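Local coordinates for protein PBP5 (Haemophilus influenzae, PDB 3A3J) that removes C-terminal D-alanyl residues from sugar-peptide precursors of the bacterial cell wall, as a serine D-alanyl-D-alanine carboxypeptidase, at residues T134-P139 with P145-S150; K39-Y44 with N123-Q128; G141-N146 with G204-A209; E109-S112 with N117-E120. All coordinates share one frame; numbering follows the deposited sequence.

Interaction 1: residues T134-P139 with P145-S150; sequences TNFTTP and PNQYSS
Asn135 and Tyr148 form a single antiparallel bridge of the hydrogen-bonded type: Asn135 N donates to Tyr148 O at 2.8 Å and Tyr148 N returns a bond to Asn135 O at 3.1 Å. The tight part of the contact lies beyond this bridge, at the buried carboxamide of Gln147. With CG anti to the backbone N (chi1 -178°) and the chain extended beyond it, Gln147 carries OE1 across to the backbone at Thr137 and Thr138. There OE1 accepts from Thr137 N at 2.9 Å, a donor standing 46° above the carbonyl plane. The hydroxyl Thr138 OG1 arrives in that plane instead, on a lone pair, 2.8 Å from OE1. A weak third bond comes from Thr138 N, so the amide oxygen is gripped from several directions while it also sits at the edge of the Phe136 ring. At the other end Ser149 OG donates to Thr134 OG1 at 2.9 Å, and the latter is also bonded to Asp153.

The outer side is looser. Asn135 ND2 meets Asn146 O at 2.8 Å in an almost straight bond (174°), whereas the side chain of the exposed Asn146 adds only a light touch, its CB 3.9 Å from Thr137 CG2. The partly exposed Tyr148 ring lays one face over Asn135 N, with CZ 3.4 Å from Asn135 CB.

The inward-turned Phe136 packs among Met122 and Val126 of helix 115-128, Met154 of helix 151-164 and Met41 of helix 38-51, while Ser150 caps the start of helix 151-164.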
loop_
_atom_site.group_PDB
_atom_site.type_symbol
_atom_site.label_atom_id
_atom_site.label_comp_id
_atom_site.label_asym_id
_atom_site.label_seq_id
_atom_site.Cartn_x
_atom_site.Cartn_y
_atom_site.Cartn_z
ATOM N N THR A 134 -9.168 3.474 -10.167
ATOM C CA THR A 134 -7.976 3.199 -10.883
ATOM C C THR A 134 -8.169 2.402 -12.166
ATOM O O THR A 134 -8.893 1.392 -12.159
ATOM C CB THR A 134 -7.055 2.417 -9.962
ATOM O OG1 THR A 134 -6.833 3.224 -8.804
ATOM C CG2 THR A 134 -5.697 2.168 -10.632
ATOM N N ASN A 135 -7.490 2.794 -13.262
ATOM C CA ASN A 135 -7.431 1.914 -14.435
ATOM C C ASN A 135 -6.105 2.080 -15.194
ATOM O O ASN A 135 -5.736 3.174 -15.547
ATOM C CB ASN A 135 -8.579 2.225 -15.425
ATOM C CG ASN A 135 -8.579 1.276 -16.607
ATOM O OD1 ASN A 135 -8.804 0.112 -16.424
ATOM N ND2 ASN A 135 -8.213 1.742 -17.770
ATOM N N PHE A 136 -5.422 0.987 -15.465
ATOM C CA PHE A 136 -4.137 1.067 -16.153
ATOM C C PHE A 136 -4.282 0.681 -17.619
ATOM O O PHE A 136 -5.027 -0.245 -17.976
ATOM C CB PHE A 136 -3.115 0.172 -15.470
ATOM C CG PHE A 136 -2.849 0.554 -14.049
ATOM C CD1 PHE A 136 -2.233 1.777 -13.745
ATOM C CD2 PHE A 136 -3.258 -0.257 -13.004
ATOM C CE1 PHE A 136 -1.991 2.154 -12.429
ATOM C CE2 PHE A 136 -3.027 0.155 -11.655
ATOM C CZ PHE A 136 -2.395 1.331 -11.382
ATOM N N THR A 137 -3.521 1.369 -18.459
ATOM C CA THR A 137 -3.417 1.010 -19.876
ATOM C C THR A 137 -1.972 0.676 -20.280
ATOM O O THR A 137 -1.771 0.311 -21.395
ATOM C CB THR A 137 -3.878 2.157 -20.770
ATOM O OG1 THR A 137 -3.105 3.314 -20.456
ATOM C CG2 THR A 137 -5.430 2.501 -20.639
ATOM N N THR A 138 -0.974 0.776 -19.377
ATOM C CA THR A 138 0.443 0.658 -19.720
ATOM C C THR A 138 1.130 0.122 -18.518
ATOM O O THR A 138 0.619 0.238 -17.409
ATOM C CB THR A 138 1.099 2.055 -19.978
ATOM O OG1 THR A 138 1.054 2.855 -18.765
ATOM C CG2 THR A 138 0.422 2.816 -21.139
ATOM N N PRO A 139 2.335 -0.431 -18.705
ATOM C CA PRO A 139 3.072 -0.814 -17.502
ATOM C C PRO A 139 3.974 0.344 -16.935
ATOM O O PRO A 139 4.559 0.194 -15.837
ATOM C CB PRO A 139 3.911 -1.983 -17.985
ATOM C CG PRO A 139 4.178 -1.682 -19.441
ATOM C CD PRO A 139 3.045 -0.818 -19.954
ATOM N N PRO A 145 -5.785 9.504 -21.355
ATOM C CA PRO A 145 -6.926 9.819 -20.450
ATOM C C PRO A 145 -7.717 8.605 -19.915
ATOM O O PRO A 145 -8.559 8.764 -19.041
ATOM C CB PRO A 145 -7.797 10.765 -21.286
ATOM C CG PRO A 145 -7.487 10.378 -22.743
ATOM C CD PRO A 145 -6.032 9.891 -22.763
ATOM N N ASN A 146 -7.435 7.405 -20.397
ATOM C CA ASN A 146 -8.119 6.212 -19.927
ATOM C C ASN A 146 -7.351 5.554 -18.791
ATOM O O ASN A 146 -7.719 4.463 -18.270
ATOM C CB ASN A 146 -8.235 5.208 -21.062
ATOM C CG ASN A 146 -9.119 5.701 -22.184
ATOM O OD1 ASN A 146 -10.054 6.482 -21.961
ATOM N ND2 ASN A 146 -8.817 5.267 -23.415
ATOM N N GLN A 147 -6.245 6.197 -18.432
ATOM C CA GLN A 147 -5.382 5.663 -17.398
ATOM C C GLN A 147 -5.287 6.650 -16.229
ATOM O O GLN A 147 -4.857 7.815 -16.413
ATOM C CB GLN A 147 -4.011 5.385 -18.003
ATOM C CG GLN A 147 -3.096 4.806 -17.009
ATOM C CD GLN A 147 -1.818 4.384 -17.604
ATOM O OE1 GLN A 147 -1.482 3.218 -17.528
ATOM N NE2 GLN A 147 -1.037 5.351 -18.166
ATOM N N TYR A 148 -5.729 6.203 -15.034
ATOM C CA TYR A 148 -5.992 7.130 -13.910
ATOM C C TYR A 148 -5.893 6.340 -12.627
ATOM O O TYR A 148 -5.924 5.083 -12.619
ATOM C CB TYR A 148 -7.421 7.820 -13.969
ATOM C CG TYR A 148 -8.544 6.819 -14.195
ATOM C CD1 TYR A 148 -9.113 6.134 -13.129
ATOM C CD2 TYR A 148 -8.954 6.471 -15.502
ATOM C CE1 TYR A 148 -10.090 5.167 -13.338
ATOM C CE2 TYR A 148 -9.927 5.527 -15.717
ATOM C CZ TYR A 148 -10.483 4.884 -14.628
ATOM O OH TYR A 148 -11.418 3.942 -14.807
ATOM N N SER A 149 -5.719 7.073 -11.536
ATOM C CA SER A 149 -5.759 6.455 -10.237
ATOM C C SER A 149 -6.224 7.560 -9.337
ATOM O O SER A 149 -6.679 8.648 -9.800
ATOM C CB SER A 149 -4.396 5.893 -9.810
ATOM O OG SER A 149 -4.525 4.988 -8.695
ATOM N N SER A 150 -6.065 7.328 -8.053
ATOM C CA SER A 150 -6.389 8.375 -7.059
ATOM C C SER A 150 -5.461 8.218 -5.839
ATOM O O SER A 150 -4.806 7.159 -5.643
ATOM C CB SER A 150 -7.861 8.232 -6.654
ATOM O OG SER A 150 -7.927 7.147 -5.737
#

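Interaction 2: residues K39-Y44 with N123-Q128; sequences KMMTSY and NKYVQQ
Tyr44 drives the edge of its ring into the face of Tyr125, a T-shaped stack with centroids 4.9 Å apart and planes at 76°. The evidence for the geometry is the position of Tyr44 CE2, which stands 3.6 Å above the plane of the Tyr125 ring and over its centre; Tyr125 CD1 and CE1 each lie 3.7 Å from Tyr44 CE2. On the opposite face Lys124 CE, from the same helix as Tyr125, lies over the ring near its rim, so both faces are covered. Gln128 NE2 lies in the ring plane at its edge.

Met41 approaches the same tyrosine from a different direction. Its CG is anti to the backbone N (chi1 -171°), after which the chain bends twice and brings SD alongside the root of the ring, 3.7 Å from Tyr125 CB. The sulfur is 5.5 Å from the ring centroid, an oblique Met-aromatic contact. The terminal CE runs on to Val126, 4.1 Å from its CG2. Tyr44 directs its OH elsewhere, to Asp164, and its ring makes a second edge-to-face pair with Phe129.

Four buried side chains thus fill the gap between helix segments whose axes pass at 10.4 Å and cross at 94°, nearly perpendicular. Segment 39-44 carries Lys39, probably the proton acceptor, which bonds Ser36; a helix opening on this SxxK motif, packed within the helical region, is characteristic of penicillin-binding proteins and serine beta-lactamases.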
loop_
_atom_site.group_PDB
_atom_site.type_symbol
_atom_site.label_atom_id
_atom_site.label_comp_id
_atom_site.label_asym_id
_atom_site.label_seq_id
_atom_site.Cartn_x
_atom_site.Cartn_y
_atom_site.Cartn_z
ATOM N N LYS A 39 4.107 2.476 -11.970
ATOM C CA LYS A 39 5.149 1.418 -11.727
ATOM C C LYS A 39 5.042 0.642 -10.423
ATOM O O LYS A 39 5.673 -0.433 -10.255
ATOM C CB LYS A 39 6.572 1.999 -11.873
ATOM C CG LYS A 39 6.790 2.428 -13.346
ATOM C CD LYS A 39 7.931 3.402 -13.505
ATOM C CE LYS A 39 8.216 3.705 -15.015
ATOM N NZ LYS A 39 7.456 4.905 -15.372
ATOM N N MET A 40 4.365 1.231 -9.444
ATOM C CA MET A 40 4.067 0.481 -8.203
ATOM C C MET A 40 3.206 -0.783 -8.499
ATOM O O MET A 40 3.535 -1.847 -8.047
ATOM C CB MET A 40 3.277 1.418 -7.221
ATOM C CG MET A 40 4.262 2.303 -6.411
ATOM S SD MET A 40 3.405 3.593 -5.559
ATOM C CE MET A 40 1.921 2.909 -4.739
ATOM N N MET A 41 2.138 -0.625 -9.271
ATOM C CA MET A 41 1.330 -1.809 -9.718
ATOM C C MET A 41 2.168 -2.785 -10.546
ATOM O O MET A 41 2.229 -4.004 -10.287
ATOM C CB MET A 41 0.062 -1.381 -10.482
ATOM C CG MET A 41 -0.934 -2.613 -10.780
ATOM S SD MET A 41 -1.238 -3.659 -9.320
ATOM C CE MET A 41 -2.629 -2.772 -8.751
ATOM N N THR A 42 2.908 -2.244 -11.506
ATOM C CA THR A 42 3.849 -3.117 -12.286
ATOM C C THR A 42 4.762 -3.937 -11.402
ATOM O O THR A 42 4.958 -5.149 -11.608
ATOM C CB THR A 42 4.722 -2.284 -13.302
ATOM O OG1 THR A 42 3.859 -1.574 -14.201
ATOM C CG2 THR A 42 5.656 -3.207 -14.076
ATOM N N SER A 43 5.391 -3.282 -10.414
ATOM C CA SER A 43 6.256 -4.041 -9.464
ATOM C C SER A 43 5.457 -4.994 -8.562
ATOM O O SER A 43 5.979 -6.004 -8.111
ATOM C CB SER A 43 6.988 -3.015 -8.561
ATOM O OG SER A 43 7.407 -1.927 -9.457
ATOM N N TYR A 44 4.228 -4.624 -8.239
ATOM C CA TYR A 44 3.331 -5.550 -7.517
ATOM C C TYR A 44 3.182 -6.885 -8.332
ATOM O O TYR A 44 3.585 -7.972 -7.858
ATOM C CB TYR A 44 1.957 -4.909 -7.200
ATOM C CG TYR A 44 1.153 -5.842 -6.263
ATOM C CD1 TYR A 44 1.325 -5.773 -4.866
ATOM C CD2 TYR A 44 0.345 -6.863 -6.772
ATOM C CE1 TYR A 44 0.637 -6.658 -3.986
ATOM C CE2 TYR A 44 -0.364 -7.749 -5.919
ATOM C CZ TYR A 44 -0.219 -7.621 -4.521
ATOM O OH TYR A 44 -0.873 -8.459 -3.653
ATOM N N ASN A 123 -4.715 -4.922 -14.000
ATOM C CA ASN A 123 -6.118 -4.550 -13.757
ATOM C C ASN A 123 -6.819 -5.654 -12.971
ATOM O O ASN A 123 -7.704 -5.377 -12.244
ATOM C CB ASN A 123 -6.879 -4.177 -15.002
ATOM C CG ASN A 123 -6.430 -2.830 -15.570
ATOM O OD1 ASN A 123 -6.113 -1.922 -14.817
ATOM N ND2 ASN A 123 -6.409 -2.698 -16.910
ATOM N N LYS A 124 -6.341 -6.881 -13.083
ATOM C CA LYS A 124 -6.826 -7.940 -12.217
ATOM C C LYS A 124 -6.664 -7.406 -10.789
ATOM O O LYS A 124 -7.621 -7.408 -10.030
ATOM C CB LYS A 124 -6.044 -9.264 -12.393
ATOM C CG LYS A 124 -6.556 -10.437 -11.507
ATOM C CD LYS A 124 -5.674 -11.717 -11.489
ATOM C CE LYS A 124 -4.347 -11.550 -10.847
ATOM N NZ LYS A 124 -3.458 -12.774 -11.056
ATOM N N TYR A 125 -5.442 -6.953 -10.428
ATOM C CA TYR A 125 -5.134 -6.630 -9.022
ATOM C C TYR A 125 -5.894 -5.385 -8.585
ATOM O O TYR A 125 -6.180 -5.194 -7.418
ATOM C CB TYR A 125 -3.654 -6.475 -8.832
ATOM C CG TYR A 125 -2.911 -7.788 -8.821
ATOM C CD1 TYR A 125 -3.252 -8.808 -7.928
ATOM C CD2 TYR A 125 -1.900 -8.023 -9.715
ATOM C CE1 TYR A 125 -2.568 -9.985 -7.900
ATOM C CE2 TYR A 125 -1.234 -9.213 -9.706
ATOM C CZ TYR A 125 -1.578 -10.185 -8.821
ATOM O OH TYR A 125 -0.851 -11.352 -8.808
ATOM N N VAL A 126 -6.223 -4.550 -9.533
ATOM C CA VAL A 126 -7.025 -3.365 -9.264
ATOM C C VAL A 126 -8.367 -3.850 -8.643
ATOM O O VAL A 126 -8.895 -3.212 -7.683
ATOM C CB VAL A 126 -7.249 -2.503 -10.552
ATOM C CG1 VAL A 126 -8.352 -1.449 -10.359
ATOM C CG2 VAL A 126 -5.949 -1.777 -11.023
ATOM N N GLN A 127 -8.917 -4.941 -9.204
ATOM C CA GLN A 127 -10.242 -5.508 -8.782
ATOM C C GLN A 127 -10.025 -6.195 -7.494
ATOM O O GLN A 127 -10.811 -6.096 -6.533
ATOM C CB GLN A 127 -10.716 -6.595 -9.786
ATOM C CG GLN A 127 -11.042 -6.006 -11.101
ATOM C CD GLN A 127 -11.941 -4.842 -10.833
ATOM O OE1 GLN A 127 -12.703 -4.898 -9.884
ATOM N NE2 GLN A 127 -11.881 -3.784 -11.654
ATOM N N GLN A 128 -8.962 -6.953 -7.468
ATOM C CA GLN A 128 -8.752 -7.744 -6.320
ATOM C C GLN A 128 -8.438 -6.855 -5.082
ATOM O O GLN A 128 -8.766 -7.249 -3.979
ATOM C CB GLN A 128 -7.640 -8.677 -6.644
ATOM C CG GLN A 128 -7.228 -9.600 -5.567
ATOM C CD GLN A 128 -6.072 -10.372 -6.075
ATOM O OE1 GLN A 128 -6.131 -10.882 -7.193
ATOM N NE2 GLN A 128 -4.985 -10.440 -5.297
#

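Interaction 3: residues G141-N146 with G204-A209; sequences GLDDPN and GHTSQA
Asp143 and Thr206 meet through one short hydrogen bond, Thr206 OG1 donating to Asp143 OD2 at 2.5 Å. The hydroxyl comes to the syn side of the carboxylate oxygen, 27° out of the carboxylate plane, and the two side chains cross at about a right angle. Two waters widen this shell. One donates to Asp143 OD1 at 2.7 Å and to His205 O at 2.9 Å; the other donates to Asp143 OD2 at 2.7 Å and accepts from Gln208 NE2 at 3.1 Å.

Further out, an ST turn fixes the threonine hydroxyl. Thr206 OG1, placed anti to the backbone N (chi1 163°), accepts from Gln208 N at 2.9 Å in this turn, which begins at the last residue of strand 197-206, so the hydroxyl donates and accepts at once. The loop next to Asp143 is shaped by an Asx turn, in which Asp144 OD1 accepts from Asn146 N at 2.8 Å, while Asp144 OD2 is held by Thr137.

The contact thus joins the 141-146 loop to the end of an outermost sheet strand that also carries Lys202, probably a substrate-binding residue. Because hydroxyl and waters all donate to Asp143, its carboxylate is probably ionised, with its negative charge stabilised by these donors.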
loop_
_atom_site.group_PDB
_atom_site.type_symbol
_atom_site.label_atom_id
_atom_site.label_comp_id
_atom_site.label_asym_id
_atom_site.label_seq_id
_atom_site.Cartn_x
_atom_site.Cartn_y
_atom_site.Cartn_z
ATOM N N GLY A 141 3.029 4.137 -17.234
ATOM C CA GLY A 141 2.318 5.312 -16.742
ATOM C C GLY A 141 2.302 6.520 -17.672
ATOM O O GLY A 141 1.896 7.614 -17.281
ATOM N N LEU A 142 2.726 6.329 -18.928
ATOM C CA LEU A 142 2.716 7.387 -19.899
ATOM C C LEU A 142 1.286 7.854 -19.981
ATOM O O LEU A 142 0.374 7.054 -20.044
ATOM C CB LEU A 142 3.171 6.825 -21.247
ATOM C CG LEU A 142 2.772 7.639 -22.488
ATOM C CD1 LEU A 142 3.451 9.041 -22.285
ATOM C CD2 LEU A 142 3.061 6.940 -23.999
ATOM N N ASP A 143 1.084 9.154 -20.046
ATOM C CA ASP A 143 -0.230 9.692 -19.816
ATOM C C ASP A 143 -1.208 9.216 -20.862
ATOM O O ASP A 143 -0.875 9.099 -22.025
ATOM C CB ASP A 143 -0.192 11.219 -19.820
ATOM C CG ASP A 143 0.365 11.808 -18.488
ATOM O OD1 ASP A 143 0.526 11.073 -17.490
ATOM O OD2 ASP A 143 0.631 13.025 -18.432
ATOM N N ASP A 144 -2.448 9.077 -20.479
ATOM C CA ASP A 144 -3.476 8.552 -21.374
ATOM C C ASP A 144 -4.820 8.855 -20.672
ATOM O O ASP A 144 -4.989 8.516 -19.507
ATOM C CB ASP A 144 -3.244 7.032 -21.561
ATOM C CG ASP A 144 -4.416 6.297 -22.258
ATOM O OD1 ASP A 144 -5.508 6.872 -22.397
ATOM O OD2 ASP A 144 -4.246 5.095 -22.609
ATOM N N PRO A 145 -5.785 9.504 -21.355
ATOM C CA PRO A 145 -6.926 9.819 -20.450
ATOM C C PRO A 145 -7.717 8.605 -19.915
ATOM O O PRO A 145 -8.559 8.764 -19.041
ATOM C CB PRO A 145 -7.797 10.765 -21.286
ATOM C CG PRO A 145 -7.487 10.378 -22.743
ATOM C CD PRO A 145 -6.032 9.891 -22.763
ATOM N N ASN A 146 -7.435 7.405 -20.397
ATOM C CA ASN A 146 -8.119 6.212 -19.927
ATOM C C ASN A 146 -7.351 5.554 -18.791
ATOM O O ASN A 146 -7.719 4.463 -18.270
ATOM C CB ASN A 146 -8.235 5.208 -21.062
ATOM C CG ASN A 146 -9.119 5.701 -22.184
ATOM O OD1 ASN A 146 -10.054 6.482 -21.961
ATOM N ND2 ASN A 146 -8.817 5.267 -23.415
ATOM N N GLY A 204 6.517 10.650 -9.249
ATOM C CA GLY A 204 6.021 10.756 -10.607
ATOM C C GLY A 204 5.727 12.215 -10.905
ATOM O O GLY A 204 5.764 13.078 -9.992
ATOM N N HIS A 205 5.429 12.497 -12.171
ATOM C CA HIS A 205 5.054 13.850 -12.605
ATOM C C HIS A 205 4.249 13.728 -13.880
ATOM O O HIS A 205 4.523 12.870 -14.734
ATOM C CB HIS A 205 6.318 14.755 -12.791
ATOM C CG HIS A 205 7.341 14.214 -13.755
ATOM N ND1 HIS A 205 7.261 14.415 -15.125
ATOM C CD2 HIS A 205 8.442 13.448 -13.549
ATOM C CE1 HIS A 205 8.242 13.768 -15.717
ATOM N NE2 HIS A 205 8.994 13.195 -14.782
ATOM N N THR A 206 3.263 14.586 -14.056
ATOM C CA THR A 206 2.534 14.614 -15.304
ATOM C C THR A 206 2.227 16.060 -15.612
ATOM O O THR A 206 1.877 16.811 -14.700
ATOM C CB THR A 206 1.170 13.869 -15.164
ATOM O OG1 THR A 206 0.323 14.241 -16.253
ATOM C CG2 THR A 206 0.472 14.287 -13.856
ATOM N N SER A 207 2.362 16.480 -16.865
ATOM C CA SER A 207 1.905 17.808 -17.256
ATOM C C SER A 207 0.433 18.047 -17.035
ATOM O O SER A 207 0.010 19.212 -17.157
ATOM C CB SER A 207 2.129 18.045 -18.745
ATOM O OG SER A 207 3.508 17.919 -19.031
ATOM N N GLN A 208 -0.394 17.011 -16.781
ATOM C CA GLN A 208 -1.853 17.306 -16.511
ATOM C C GLN A 208 -2.055 17.948 -15.142
ATOM O O GLN A 208 -3.102 18.542 -14.900
ATOM C CB GLN A 208 -2.751 16.079 -16.531
ATOM C CG GLN A 208 -2.749 15.319 -17.825
ATOM C CD GLN A 208 -3.332 16.125 -18.913
ATOM O OE1 GLN A 208 -4.207 16.948 -18.673
ATOM N NE2 GLN A 208 -2.855 15.925 -20.121
ATOM N N ALA A 209 -1.099 17.805 -14.214
ATOM C CA ALA A 209 -1.448 18.244 -12.844
ATOM C C ALA A 209 -0.305 18.772 -11.998
ATOM O O ALA A 209 -0.571 19.479 -11.030
ATOM C CB ALA A 209 -2.157 17.115 -12.089
HETATM O O HOH W 1 3.102 11.484 -16.890
HETATM O O HOH W 2 0.019 14.725 -20.479
#

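Interaction 4: residues E109-S112 with N117-E120; sequences EHIS and NFVE
Ile111 and Ser112 pack on Phe118 across the short connection between helices 101-112 and 115-128, a van der Waals junction between consecutive helices that is partly buried, with Phe118 buried and Asn117 exposed. No hydrogen bond spans it, and it buries 202 Å² over both sides.

Across the two segments the nearest CA atoms are those of Ser112 and Phe118, 5.0 Å apart. Ser112 lies against the root of the phenylalanine: its CB is 3.6 Å from Phe118 CB, and its OG is 3.4 Å from Phe118 CA. The serine oxygen therefore meets carbon here, and it stands oblique to the ring. Phe118 has CG anti to the backbone N (chi1 177°), which swings the ring out of its own helix and along the flank of the preceding one. Ile111 then meets the ring at the rim: CD1 lies near the ring plane, 3.8 Å from Phe118 CE1, while its CG2 branch reaches to 4.1 Å from Phe118 CD1. Asn117 adds a light contact on the outer, solvent-exposed side, its CB 3.9 Å from Ser112 O.

Deeper in the fold, Phe118 continues onto Thr42 and Val45 of helix 38-51 and onto Pro139, and Ile111 rests on Val46 of the same helix. Asn117 N is hydrogen-bonded to Asn114 OD1 at the start of its helix.

Ile111 and Phe118 meet carbon to carbon, while Ser112 also puts its OG against Phe118 CA; with no hydrogen bond across, the junction rests on van der Waals contact and the burial of Phe118.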
loop_
_atom_site.group_PDB
_atom_site.type_symbol
_atom_site.label_atom_id
_atom_site.label_comp_id
_atom_site.label_asym_id
_atom_site.label_seq_id
_atom_site.Cartn_x
_atom_site.Cartn_y
_atom_site.Cartn_z
ATOM N N GLU A 109 6.712 -8.124 -20.955
ATOM C CA GLU A 109 6.843 -9.159 -21.993
ATOM C C GLU A 109 7.397 -10.443 -21.417
ATOM O O GLU A 109 6.960 -11.533 -21.781
ATOM C CB GLU A 109 7.709 -8.657 -23.154
ATOM C CG GLU A 109 7.040 -7.418 -23.788
ATOM C CD GLU A 109 7.747 -6.898 -25.020
ATOM O OE1 GLU A 109 8.920 -7.222 -25.167
ATOM O OE2 GLU A 109 7.136 -6.152 -25.819
ATOM N N HIS A 110 8.342 -10.366 -20.508
ATOM C CA HIS A 110 8.833 -11.631 -19.966
ATOM C C HIS A 110 7.755 -12.408 -19.166
ATOM O O HIS A 110 7.769 -13.647 -19.144
ATOM C CB HIS A 110 10.072 -11.388 -19.105
ATOM C CG HIS A 110 10.641 -12.619 -18.432
ATOM N ND1 HIS A 110 11.260 -13.637 -19.127
ATOM C CD2 HIS A 110 10.760 -12.947 -17.124
ATOM C CE1 HIS A 110 11.725 -14.545 -18.278
ATOM N NE2 HIS A 110 11.418 -14.159 -17.056
ATOM N N ILE A 111 6.861 -11.677 -18.482
ATOM C CA ILE A 111 5.908 -12.274 -17.549
ATOM C C ILE A 111 4.673 -12.637 -18.353
ATOM O O ILE A 111 4.130 -13.701 -18.183
ATOM C CB ILE A 111 5.536 -11.282 -16.403
ATOM C CG1 ILE A 111 6.703 -11.138 -15.401
ATOM C CG2 ILE A 111 4.278 -11.707 -15.708
ATOM C CD1 ILE A 111 6.589 -9.852 -14.567
ATOM N N SER A 112 4.223 -11.749 -19.214
ATOM C CA SER A 112 2.957 -12.004 -19.895
ATOM C C SER A 112 3.013 -12.283 -21.405
ATOM O O SER A 112 1.971 -12.456 -22.007
ATOM C CB SER A 112 1.939 -10.893 -19.606
ATOM O OG SER A 112 1.417 -11.070 -18.296
ATOM N N ASN A 117 -1.342 -7.928 -22.481
ATOM C CA ASN A 117 -1.816 -8.980 -21.608
ATOM C C ASN A 117 -1.344 -8.685 -20.168
ATOM O O ASN A 117 -2.099 -8.874 -19.202
ATOM C CB ASN A 117 -1.296 -10.317 -22.092
ATOM C CG ASN A 117 -1.966 -10.769 -23.411
ATOM O OD1 ASN A 117 -2.984 -10.203 -23.864
ATOM N ND2 ASN A 117 -1.385 -11.777 -24.024
ATOM N N PHE A 118 -0.098 -8.197 -20.024
ATOM C CA PHE A 118 0.441 -7.884 -18.714
ATOM C C PHE A 118 -0.391 -6.839 -18.017
ATOM O O PHE A 118 -0.613 -6.932 -16.832
ATOM C CB PHE A 118 1.879 -7.371 -18.813
ATOM C CG PHE A 118 2.470 -6.969 -17.495
ATOM C CD1 PHE A 118 3.152 -7.894 -16.725
ATOM C CD2 PHE A 118 2.363 -5.643 -17.037
ATOM C CE1 PHE A 118 3.741 -7.488 -15.534
ATOM C CE2 PHE A 118 2.926 -5.240 -15.845
ATOM C CZ PHE A 118 3.621 -6.159 -15.103
ATOM N N VAL A 119 -0.819 -5.850 -18.769
ATOM C CA VAL A 119 -1.550 -4.749 -18.261
ATOM C C VAL A 119 -2.855 -5.285 -17.625
ATOM O O VAL A 119 -3.438 -4.659 -16.720
ATOM C CB VAL A 119 -1.900 -3.745 -19.393
ATOM C CG1 VAL A 119 -2.878 -2.803 -18.904
ATOM C CG2 VAL A 119 -0.661 -2.933 -19.889
ATOM N N GLU A 120 -3.330 -6.435 -18.139
ATOM C CA GLU A 120 -4.617 -6.952 -17.748
ATOM C C GLU A 120 -4.479 -7.579 -16.361
ATOM O O GLU A 120 -5.421 -7.531 -15.575
ATOM C CB GLU A 120 -5.111 -7.953 -18.802
ATOM C CG GLU A 120 -6.556 -8.017 -18.847
ATOM C CD GLU A 120 -7.208 -6.626 -18.784
ATOM O OE1 GLU A 120 -6.806 -5.681 -19.512
ATOM O OE2 GLU A 120 -8.175 -6.506 -18.018
#

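All four contacts lie within the D-alanyl-D-alanine carboxypeptidase part of the chain. Interactions 2 and 4, about 12 Å apart between centres, share helix 115-128, and both segments of interaction 4 lie, in sequence, between the two segments of interaction 2. The loop leaving that helix supplies interaction 1, about 11 Å from interaction 2 between centres and joined to it through Pro139 O with Thr42 OG1 and Phe136 O with Asn123 ND2. The same loop supplies interaction 3, which shares Pro145 and Asn146 with interaction 1. Centres of interactions 3 and 4 lie about 21 Å apart. The series leads from helices 38-51, which carries Lys39, and 115-128, through one loop, to edge strand 197-206 bearing Lys202.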